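Local coordinates for protein alpha-rhamnosidase (Dictyoglomus thermophilum, PDB 6I60) that probably catalyses the hydrolysis of terminal non-reducing alpha-L-rhamnose residues from alpha-L-rhamnosides, at residues I72-S76 and L77-N81; F521-I524 and G525-K529; V741-T744 and L745-I749; K787-S791 and F792-I796; I886-P889 and V890-G894. All blocks are in the same frame, centred on the assembly; numbering follows the deposited sequence.

Contact 1 (I72-S76 and L77-N81)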
# COMPACT_ATOMS: atom_id res chain seq x y z
N ILE A 72 7.24 -16.89 -24.95
CA ILE A 72 6.30 -17.32 -25.98
C ILE A 72 4.90 -17.18 -25.42
O ILE A 72 4.63 -17.64 -24.30
CB ILE A 72 6.58 -18.77 -26.41
CG1 ILE A 72 7.88 -18.84 -27.22
CG2 ILE A 72 5.39 -19.32 -27.19
CD1 ILE A 72 7.97 -20.03 -28.15
N VAL A 73 4.01 -16.53 -26.17
CA VAL A 73 2.62 -16.43 -25.76
C VAL A 73 1.77 -17.08 -26.84
O VAL A 73 1.97 -16.82 -28.04
CB VAL A 73 2.19 -14.97 -25.51
CG1 VAL A 73 0.70 -14.91 -25.07
CG2 VAL A 73 3.17 -14.33 -24.50
N SER A 74 0.84 -17.93 -26.43
CA SER A 74 0.00 -18.70 -27.33
C SER A 74 -1.46 -18.58 -26.91
O SER A 74 -1.79 -18.04 -25.85
CB SER A 74 0.42 -20.18 -27.36
OG SER A 74 1.77 -20.32 -27.77
N SER A 75 -2.34 -19.11 -27.76
CA SER A 75 -3.78 -19.02 -27.56
C SER A 75 -4.40 -20.33 -27.10
O SER A 75 -5.62 -20.37 -26.87
CB SER A 75 -4.47 -18.55 -28.85
OG SER A 75 -4.06 -19.34 -29.96
N SER A 76 -3.62 -21.39 -26.95
CA SER A 76 -4.17 -22.66 -26.50
C SER A 76 -3.06 -23.47 -25.84
O SER A 76 -1.87 -23.20 -26.03
CB SER A 76 -4.80 -23.44 -27.65
OG SER A 76 -3.94 -24.45 -28.13
N LEU A 77 -3.46 -24.48 -25.06
CA LEU A 77 -2.49 -25.31 -24.36
C LEU A 77 -1.77 -26.25 -25.32
O LEU A 77 -0.54 -26.38 -25.27
CB LEU A 77 -3.18 -26.10 -23.25
CG LEU A 77 -2.30 -27.08 -22.48
CD1 LEU A 77 -1.13 -26.36 -21.84
CD2 LEU A 77 -3.12 -27.82 -21.43
N GLU A 78 -2.52 -26.91 -26.21
CA GLU A 78 -1.90 -27.74 -27.23
C GLU A 78 -0.96 -26.92 -28.11
O GLU A 78 0.06 -27.44 -28.59
CB GLU A 78 -2.97 -28.43 -28.07
CG GLU A 78 -2.43 -29.31 -29.19
CD GLU A 78 -2.49 -28.64 -30.55
OE1 GLU A 78 -1.41 -28.42 -31.15
OE2 GLU A 78 -3.60 -28.33 -31.02
N THR A 79 -1.28 -25.64 -28.32
CA THR A 79 -0.48 -24.79 -29.19
C THR A 79 0.83 -24.37 -28.52
O THR A 79 1.89 -24.40 -29.15
CB THR A 79 -1.30 -23.57 -29.61
OG1 THR A 79 -2.18 -23.93 -30.68
CG2 THR A 79 -0.40 -22.44 -30.07
N ILE A 80 0.77 -23.97 -27.24
CA ILE A 80 1.97 -23.50 -26.56
C ILE A 80 2.95 -24.65 -26.34
O ILE A 80 4.17 -24.43 -26.28
CB ILE A 80 1.61 -22.80 -25.24
CG1 ILE A 80 2.84 -22.09 -24.66
CG2 ILE A 80 1.05 -23.79 -24.22
CD1 ILE A 80 2.56 -20.71 -24.17
N ASN A 81 2.45 -25.87 -26.22
CA ASN A 81 3.34 -27.01 -26.00
C ASN A 81 4.09 -27.42 -27.26
O ASN A 81 4.72 -28.49 -27.25
CB ASN A 81 2.54 -28.19 -25.45
CG ASN A 81 2.06 -27.96 -24.03
OD1 ASN A 81 2.69 -27.24 -23.26
ND2 ASN A 81 0.94 -28.58 -23.68

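Contact 2 (F521-I524 and G525-K529)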
# COMPACT_ATOMS: atom_id res chain seq x y z
N PHE A 521 6.19 -4.78 2.40
CA PHE A 521 5.12 -5.44 1.67
C PHE A 521 5.33 -5.28 0.17
O PHE A 521 6.02 -4.37 -0.29
CB PHE A 521 3.75 -4.89 2.08
CG PHE A 521 3.61 -4.64 3.56
CD1 PHE A 521 3.48 -5.69 4.44
CD2 PHE A 521 3.61 -3.35 4.06
CE1 PHE A 521 3.36 -5.47 5.80
CE2 PHE A 521 3.49 -3.12 5.41
CZ PHE A 521 3.36 -4.18 6.29
N ASP A 522 4.72 -6.19 -0.59
CA ASP A 522 4.69 -6.10 -2.04
C ASP A 522 3.69 -5.02 -2.44
O ASP A 522 2.47 -5.21 -2.28
CB ASP A 522 4.31 -7.45 -2.65
CG ASP A 522 4.41 -7.47 -4.16
OD1 ASP A 522 4.50 -8.57 -4.74
OD2 ASP A 522 4.39 -6.38 -4.77
N MET A 523 4.19 -3.89 -2.94
CA MET A 523 3.35 -2.72 -3.17
C MET A 523 3.28 -2.26 -4.61
O MET A 523 2.61 -1.25 -4.89
CB MET A 523 3.85 -1.55 -2.30
CG MET A 523 4.06 -1.89 -0.84
SD MET A 523 2.56 -1.74 0.12
CE MET A 523 1.87 -0.23 -0.56
N ILE A 524 3.95 -2.94 -5.55
CA ILE A 524 3.99 -2.45 -6.92
C ILE A 524 2.60 -2.49 -7.56
O ILE A 524 2.23 -1.58 -8.31
CB ILE A 524 5.02 -3.24 -7.76
CG1 ILE A 524 5.04 -2.72 -9.19
CG2 ILE A 524 4.73 -4.73 -7.72
CD1 ILE A 524 6.42 -2.62 -9.79
N GLY A 525 1.82 -3.53 -7.26
CA GLY A 525 0.45 -3.56 -7.74
C GLY A 525 -0.43 -2.52 -7.08
O GLY A 525 -1.33 -1.97 -7.71
N PHE A 526 -0.18 -2.24 -5.80
CA PHE A 526 -0.96 -1.24 -5.08
C PHE A 526 -0.64 0.17 -5.57
O PHE A 526 -1.56 0.98 -5.79
CB PHE A 526 -0.70 -1.36 -3.58
CG PHE A 526 -1.64 -0.55 -2.74
CD1 PHE A 526 -2.88 -1.04 -2.39
CD2 PHE A 526 -1.27 0.71 -2.29
CE1 PHE A 526 -3.75 -0.30 -1.61
CE2 PHE A 526 -2.13 1.46 -1.51
CZ PHE A 526 -3.37 0.96 -1.16
N TYR A 527 0.64 0.48 -5.76
CA TYR A 527 1.02 1.84 -6.13
C TYR A 527 0.69 2.14 -7.59
O TYR A 527 0.42 3.30 -7.93
CB TYR A 527 2.51 2.05 -5.85
CG TYR A 527 2.81 2.29 -4.39
CD1 TYR A 527 1.93 3.01 -3.59
CD2 TYR A 527 3.96 1.79 -3.81
CE1 TYR A 527 2.19 3.22 -2.26
CE2 TYR A 527 4.23 2.00 -2.47
CZ TYR A 527 3.34 2.72 -1.70
OH TYR A 527 3.60 2.93 -0.37
N ARG A 528 0.72 1.13 -8.46
CA ARG A 528 0.33 1.34 -9.84
C ARG A 528 -1.12 1.78 -9.94
O ARG A 528 -1.47 2.64 -10.76
CB ARG A 528 0.57 0.07 -10.66
CG ARG A 528 1.99 -0.07 -11.19
CD ARG A 528 2.21 -1.44 -11.81
NE ARG A 528 2.38 -1.37 -13.25
CZ ARG A 528 1.58 -1.98 -14.13
NH1 ARG A 528 0.56 -2.71 -13.71
NH2 ARG A 528 1.81 -1.86 -15.43
N LYS A 529 -1.99 1.19 -9.11
CA LYS A 529 -3.38 1.63 -9.07
C LYS A 529 -3.50 3.03 -8.48
O LYS A 529 -4.30 3.84 -8.96
CB LYS A 529 -4.22 0.63 -8.27
CG LYS A 529 -5.67 1.03 -8.10
CD LYS A 529 -5.99 1.38 -6.66
CE LYS A 529 -7.47 1.63 -6.47
NZ LYS A 529 -7.72 2.78 -5.56
O HOH W 1 1.81 -6.39 -6.11

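Contact 3 (V741-T744 and L745-I749)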
# COMPACT_ATOMS: atom_id res chain seq x y z
N VAL A 741 27.27 23.85 8.88
CA VAL A 741 25.83 23.63 8.93
C VAL A 741 25.52 22.30 9.61
O VAL A 741 24.59 22.21 10.42
CB VAL A 741 25.24 23.69 7.50
CG1 VAL A 741 23.81 23.17 7.49
CG2 VAL A 741 25.31 25.11 6.97
N LEU A 742 26.29 21.26 9.30
CA LEU A 742 26.08 19.96 9.94
C LEU A 742 26.32 20.04 11.44
O LEU A 742 25.63 19.36 12.21
CB LEU A 742 26.99 18.91 9.30
CG LEU A 742 27.20 17.60 10.04
CD1 LEU A 742 26.09 16.61 9.71
CD2 LEU A 742 28.57 17.01 9.72
N LYS A 743 27.27 20.86 11.88
CA LYS A 743 27.54 21.00 13.31
C LYS A 743 26.37 21.67 14.02
O LYS A 743 26.03 21.29 15.15
CB LYS A 743 28.83 21.78 13.54
CG LYS A 743 29.36 21.70 14.97
CD LYS A 743 29.27 20.28 15.51
CE LYS A 743 29.79 20.19 16.94
NZ LYS A 743 29.28 18.98 17.65
N THR A 744 25.75 22.67 13.39
CA THR A 744 24.57 23.29 13.97
C THR A 744 23.46 22.27 14.17
O THR A 744 22.72 22.32 15.16
CB THR A 744 24.09 24.44 13.09
OG1 THR A 744 25.21 25.25 12.71
CG2 THR A 744 23.08 25.31 13.83
N LEU A 745 23.33 21.32 13.24
CA LEU A 745 22.33 20.27 13.39
C LEU A 745 22.68 19.34 14.55
O LEU A 745 21.80 18.97 15.35
CB LEU A 745 22.21 19.48 12.09
CG LEU A 745 21.37 18.21 12.14
CD1 LEU A 745 19.94 18.54 12.52
CD2 LEU A 745 21.42 17.49 10.80
N LEU A 746 23.95 18.95 14.67
CA LEU A 746 24.36 18.04 15.74
C LEU A 746 24.21 18.70 17.11
O LEU A 746 23.75 18.06 18.06
CB LEU A 746 25.80 17.59 15.52
CG LEU A 746 26.05 16.63 14.35
CD1 LEU A 746 27.54 16.53 14.04
CD2 LEU A 746 25.46 15.26 14.64
N GLU A 747 24.59 19.97 17.22
CA GLU A 747 24.47 20.66 18.51
C GLU A 747 23.01 20.87 18.89
O GLU A 747 22.67 20.82 20.08
CB GLU A 747 25.22 21.99 18.46
CG GLU A 747 26.71 21.84 18.23
CD GLU A 747 27.45 23.16 18.29
OE1 GLU A 747 28.56 23.20 18.87
OE2 GLU A 747 26.93 24.16 17.75
N ASP A 748 22.14 21.11 17.92
CA ASP A 748 20.72 21.22 18.22
C ASP A 748 20.14 19.88 18.65
O ASP A 748 19.18 19.84 19.43
CB ASP A 748 19.96 21.77 17.02
CG ASP A 748 18.63 22.38 17.40
OD1 ASP A 748 18.54 23.63 17.49
OD2 ASP A 748 17.66 21.62 17.60
N ILE A 749 20.71 18.78 18.16
CA ILE A 749 20.23 17.46 18.54
C ILE A 749 20.80 17.05 19.89
O ILE A 749 20.06 16.60 20.78
CB ILE A 749 20.60 16.43 17.45
CG1 ILE A 749 19.72 16.62 16.21
CG2 ILE A 749 20.48 15.01 17.99
CD1 ILE A 749 20.18 15.79 15.02

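Contact 4 (K787-S791 and F792-I796)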
# COMPACT_ATOMS: atom_id res chain seq x y z
N LYS A 787 13.24 6.71 25.19
CA LYS A 787 11.95 6.30 25.71
C LYS A 787 11.16 7.46 26.30
O LYS A 787 10.11 7.24 26.91
CB LYS A 787 12.12 5.19 26.75
CG LYS A 787 12.05 3.78 26.19
CD LYS A 787 12.29 2.75 27.28
CE LYS A 787 13.58 1.98 27.04
NZ LYS A 787 13.47 0.56 27.50
N THR A 788 11.65 8.68 26.15
CA THR A 788 11.01 9.87 26.69
C THR A 788 10.53 10.77 25.56
O THR A 788 10.87 10.58 24.39
CB THR A 788 11.98 10.63 27.60
OG1 THR A 788 13.26 10.73 26.96
CG2 THR A 788 12.14 9.90 28.92
N TYR A 789 9.74 11.77 25.92
CA TYR A 789 9.20 12.69 24.93
C TYR A 789 10.32 13.61 24.41
O TYR A 789 11.15 14.08 25.19
CB TYR A 789 8.08 13.54 25.53
CG TYR A 789 7.58 14.63 24.61
CD1 TYR A 789 8.16 15.89 24.61
CD2 TYR A 789 6.52 14.40 23.74
CE1 TYR A 789 7.72 16.88 23.76
CE2 TYR A 789 6.06 15.39 22.90
CZ TYR A 789 6.67 16.63 22.91
OH TYR A 789 6.21 17.62 22.07
N PRO A 790 10.35 13.88 23.09
CA PRO A 790 9.50 13.25 22.08
C PRO A 790 10.24 12.18 21.26
O PRO A 790 11.29 12.46 20.69
CB PRO A 790 9.11 14.44 21.19
CG PRO A 790 10.24 15.44 21.35
CD PRO A 790 11.07 15.04 22.55
N SER A 791 9.67 10.98 21.20
CA SER A 791 10.32 9.88 20.49
C SER A 791 9.29 8.81 20.19
O SER A 791 8.16 8.85 20.68
CB SER A 791 11.48 9.31 21.31
OG SER A 791 11.00 8.68 22.48
N PHE A 792 9.70 7.84 19.37
CA PHE A 792 8.84 6.70 19.09
C PHE A 792 8.75 5.76 20.29
O PHE A 792 7.72 5.11 20.48
CB PHE A 792 9.35 5.94 17.86
CG PHE A 792 9.33 6.76 16.61
CD1 PHE A 792 8.21 6.80 15.80
CD2 PHE A 792 10.44 7.51 16.24
CE1 PHE A 792 8.19 7.56 14.65
CE2 PHE A 792 10.42 8.27 15.09
CZ PHE A 792 9.30 8.30 14.30
N GLY A 793 9.81 5.70 21.10
CA GLY A 793 9.75 4.90 22.31
C GLY A 793 8.75 5.43 23.32
O GLY A 793 8.12 4.66 24.04
N TYR A 794 8.59 6.76 23.38
CA TYR A 794 7.60 7.34 24.27
C TYR A 794 6.19 6.89 23.92
O TYR A 794 5.34 6.74 24.81
CB TYR A 794 7.70 8.87 24.25
CG TYR A 794 6.74 9.56 25.18
CD1 TYR A 794 6.74 9.29 26.54
CD2 TYR A 794 5.82 10.49 24.69
CE1 TYR A 794 5.85 9.92 27.39
CE2 TYR A 794 4.94 11.13 25.54
CZ TYR A 794 4.96 10.84 26.89
OH TYR A 794 4.07 11.47 27.74
N MET A 795 5.91 6.68 22.63
CA MET A 795 4.61 6.15 22.23
C MET A 795 4.42 4.73 22.76
O MET A 795 3.35 4.40 23.29
CB MET A 795 4.47 6.16 20.71
CG MET A 795 4.70 7.52 20.06
SD MET A 795 4.27 7.51 18.31
CE MET A 795 4.92 9.10 17.80
N ILE A 796 5.45 3.90 22.64
CA ILE A 796 5.36 2.51 23.09
C ILE A 796 5.22 2.46 24.61
O ILE A 796 4.42 1.67 25.15
CB ILE A 796 6.58 1.71 22.60
CG1 ILE A 796 6.28 1.05 21.25
CG2 ILE A 796 7.00 0.66 23.61
CD1 ILE A 796 6.02 2.02 20.11

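Contact 5 (I886-P889 and V890-G894)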
# COMPACT_ATOMS: atom_id res chain seq x y z
N ILE A 886 25.55 -12.75 3.78
CA ILE A 886 24.69 -12.11 2.79
C ILE A 886 24.21 -13.15 1.79
O ILE A 886 24.79 -14.23 1.65
CB ILE A 886 25.40 -10.94 2.07
CG1 ILE A 886 26.51 -11.47 1.17
CG2 ILE A 886 25.95 -9.95 3.08
CD1 ILE A 886 26.93 -10.50 0.09
N SER A 887 23.14 -12.80 1.08
CA SER A 887 22.59 -13.64 0.03
C SER A 887 22.20 -12.76 -1.15
O SER A 887 21.42 -11.82 -0.98
CB SER A 887 21.38 -14.44 0.54
OG SER A 887 21.81 -15.58 1.27
N VAL A 888 22.74 -13.06 -2.32
CA VAL A 888 22.48 -12.31 -3.54
C VAL A 888 21.81 -13.26 -4.53
O VAL A 888 22.36 -14.32 -4.81
CB VAL A 888 23.76 -11.72 -4.15
CG1 VAL A 888 23.42 -10.76 -5.28
CG2 VAL A 888 24.59 -11.02 -3.08
N PRO A 889 20.66 -12.91 -5.09
CA PRO A 889 20.02 -13.77 -6.08
C PRO A 889 20.70 -13.64 -7.44
O PRO A 889 21.55 -12.77 -7.66
CB PRO A 889 18.58 -13.25 -6.12
CG PRO A 889 18.71 -11.79 -5.80
CD PRO A 889 19.90 -11.66 -4.86
N VAL A 890 20.30 -14.52 -8.35
CA VAL A 890 20.86 -14.52 -9.70
C VAL A 890 20.39 -13.27 -10.46
O VAL A 890 19.28 -12.77 -10.24
CB VAL A 890 20.49 -15.81 -10.44
CG1 VAL A 890 21.39 -16.02 -11.64
CG2 VAL A 890 20.58 -17.02 -9.52
N ASN A 891 21.26 -12.78 -11.35
CA ASN A 891 21.05 -11.52 -12.09
C ASN A 891 21.15 -10.31 -11.16
O ASN A 891 20.43 -9.32 -11.33
CB ASN A 891 19.73 -11.51 -12.86
CG ASN A 891 19.78 -10.64 -14.09
OD1 ASN A 891 20.64 -10.83 -14.96
ND2 ASN A 891 18.87 -9.68 -14.19
N SER A 892 22.05 -10.38 -10.19
CA SER A 892 22.28 -9.27 -9.27
C SER A 892 23.71 -9.37 -8.75
O SER A 892 24.31 -10.45 -8.73
CB SER A 892 21.28 -9.27 -8.11
OG SER A 892 21.76 -8.48 -7.04
N GLU A 893 24.25 -8.23 -8.34
CA GLU A 893 25.60 -8.15 -7.79
C GLU A 893 25.56 -7.49 -6.42
O GLU A 893 24.71 -6.65 -6.14
CB GLU A 893 26.55 -7.39 -8.73
CG GLU A 893 26.32 -5.89 -8.77
CD GLU A 893 27.11 -5.21 -9.88
OE1 GLU A 893 26.56 -5.01 -10.98
OE2 GLU A 893 28.30 -4.88 -9.64
N GLY A 894 26.50 -7.90 -5.57
CA GLY A 894 26.57 -7.42 -4.20
C GLY A 894 27.81 -6.57 -3.98
O GLY A 894 28.87 -6.84 -4.55

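Contact 1 (I72-S76 and L77-N81)
Ser76 caps the start of helix 77-80 with its side chain, while its carbonyl takes the first helical bond. Its OG accepts from Thr79 N at 2.9 Å, an N-H...O angle of 145°, and Ser76 O accepts from Ile80 N at 3.0 Å. The Thr79 hydroxyl adds a weak bond, OG1 to Ser76 OG at 3.1 Å, so that OG is met by the amide and the hydroxyl of one residue. An alanine in place of Ser76 would remove this OG and is likely to leave Thr79 N at the helix start without its capping acceptor. The other branch of Thr79, CG2, is directed at the end of the strand and rests 3.6 Å from Ser74 CB. Beside it Ile80 lies over Ser74, its CB 3.5 Å from Ser74 OG. With CG1 anti to the backbone N (chi1 -170°), Ile80 carries CD1 back along the strand to 3.7 Å from Ile72 O; its side chain also packs on Phe114 of strand 112-120. A serine N-cap thus leads from strand 68-74, through Ser75, into a short helix in the immunoglobulin-like N-terminal domain.

Contact 2 (F521-I524 and G525-K529)
Met523 and Tyr527 make a buried one-turn contact at the start of helix 524-535, its centre about 6 Å from the centre of the chain, where the loop after helix 514-520 enters the next helix. Tyr527 N donates to Met523 O at 2.8 Å, approaching almost straight down the carbonyl. The methionine chain doubles back, bent at chi2 and chi3, which swings its methyl over one face of the Tyr527 ring. Met523 CE stands 3.9 Å from the ring centroid, 27° off the normal and displaced toward the rim at CZ, a CH-pi contact. SD is farther out, 5.3 Å from the same centroid and oblique, the geometry of a Met-aromatic pair. Met523 CB touches the ring too, 3.6 Å from Tyr527 CE2. The turn belongs to the six-hairpin glycosidase domain, the (alpha/alpha)6 barrel of the family, where Ala517 of helix 514-520 and Leu572 of helix 564-576 also bear on the tyrosine. Without the ring, as with an alanine at Tyr527, the Met523 methyl is likely to lose its aromatic platform, leaving a gap toward helices 514-520 and 564-576. Met523 CE also lies 3.7 Å from Phe526 CD2. On another side of the turn Arg528 N donates to Ile524 O, and the two side chains run side by side, Ile524 CG1 4.1 Å from Arg528 CD; the guanidinium goes on to a salt bridge with Glu38. A water accepts from Gly525 N at 3.1 Å and donates weakly to Asp522 OD2.

Contact 3 (V741-T744 and L745-I749)
Lys743 O receives the shortest backbone bond of this turn, from Glu747 N at 2.8 Å with an N-H...O angle of 166°. Leu742 O likewise takes Leu746 N at 3.0 Å, and the bonds from Leu745 N to Val741 O and from Asp748 N to Thr744 O continue the alpha-helical pattern. Glu747 CG also lies close to Lys743 O. On the outer side the lysine chain turns at chi2 (43°) and crosses the glutamate nearly at a right angle, its methylenes doing the touching: Lys743 CE is 3.7 Å from Glu747 CG. The charged ends stay apart, Lys743 NZ 4.5 Å from Glu747 OE1, too far for a salt bridge, so any attraction between them is probably modest. On an adjacent side of the helix, Leu742 and Leu746, one turn apart, meet loosely and at a slant, Leu742 CG to Leu746 CD1 at 4.2 Å. Leu745 sets its CB 3.4 Å from Leu742 O, and Thr744 OG1 bonds back to Asp740 O. The leucines form the inner side of helix 738-750: Leu745 is received by Thr725 of helix 722-729 and by Val770 and Leu771 of helix 761-773, while Leu746 lies on Val779 of helix 777-784.

Contact 4 (K787-S791 and F792-I796)
Lys787 and Gly793 bring their backbones together as the loop curls back on the helix it leads into, their CA atoms 4.3 Å apart; a cis peptide bond precedes Pro790, and a CB on Gly793 would point toward the loop. Ser791 holds the two arms together. Its OG sits between the backbone N and the carbonyl carbon (chi1 67°), from where it accepts from Tyr794 N at 3.2 Å and donates to Thr788 O at 2.7 Å. A single hydroxyl therefore joins the first turn of the helix to the far side of the loop. The Tyr794 ring packs against the loop at Tyr789. Tyr789 CB stands over one face of this ring, 4.0 Å from the centroid and 18° off the normal, a CH-pi contact, and Tyr789 N is over a face as well, 3.8 Å from Tyr794 CG. The two tyrosines slant past one another, with Tyr794 CE2 at the edge of the Tyr789 ring. The Tyr789 ring is covered on one face by Pro790 CB, 3.4 Å above the plane, and its hydroxyl is bonded to Glu808. Phe792 turns away, its ring edge-to-face with Trp807. The arrangement is a serine N-cap directly following a cis-proline, and it begins helix 792-797 after helix 777-784 in the six-hairpin glycosidase domain.

Contact 5 (I886-P889 and V890-G894)
Val888 sends CG1 opposite its own amide nitrogen (chi1 -171°) and Ser892 places OG likewise, which brings Val888 CG1 to 3.3 Å from Ser892 OG across the bend. The bend is a beta-arch of the C-terminal domain: it leads from strand 882-888, in a seven-stranded antiparallel sheet, into strand 893-899, which belongs to a different sheet. Strand ends joined in this way share no backbone bonding, and side chains fill the turn. The reversal comes at Asn891, whose backbone takes up left-handed helical torsions (phi 69°, psi 37°). Its side chain leaves the arch for the N-terminal immunoglobulin-like domain, where OD1 accepts from Gln66 N and ND2 reaches Ser96 O and Gln98 OE1; the bend thereby joins two domains. Inside the arch Ser892 CB packs against Pro889 O at 3.5 Å and, more loosely, against Pro889 CD at 4.3 Å. The buried Ser892 OG is satisfied by Trp844 O, and its contact with the valine methyl is one of packing. Val888 also packs on Ile847 and Phe849 of strand 846-849, the neighbour of strand 893-899 in the second sheet. Gly894 lies where a CB would come tight against Val888 CG2. Val888 CG1 extends along the returning backbone, 3.6 Å from Ser892 O and 4.2 Å from Gly894 N.

Contacts 2, 3 and 4 lie in the six-hairpin glycosidase domain, contact 1 in the immunoglobulin-like domain and contact 5 in the C-terminal domain; all are local contacts and none touches another. Contacts 3 and 4 are the closest pair, about 9 Å between nearest atoms, and helices 761-773 and 777-784 lie between them in sequence. Contact 2 is the most central, its nearest atoms about 15 Å from those of contacts 1, 4 and 5. Contacts 1 and 3, centres 64 Å apart, fall on opposite sides of the chain's centre. Tyr656, Glu659 and Leu660, which line a pocket holding 2-(2-ethoxyethoxy)ethanol, belong to none of the five.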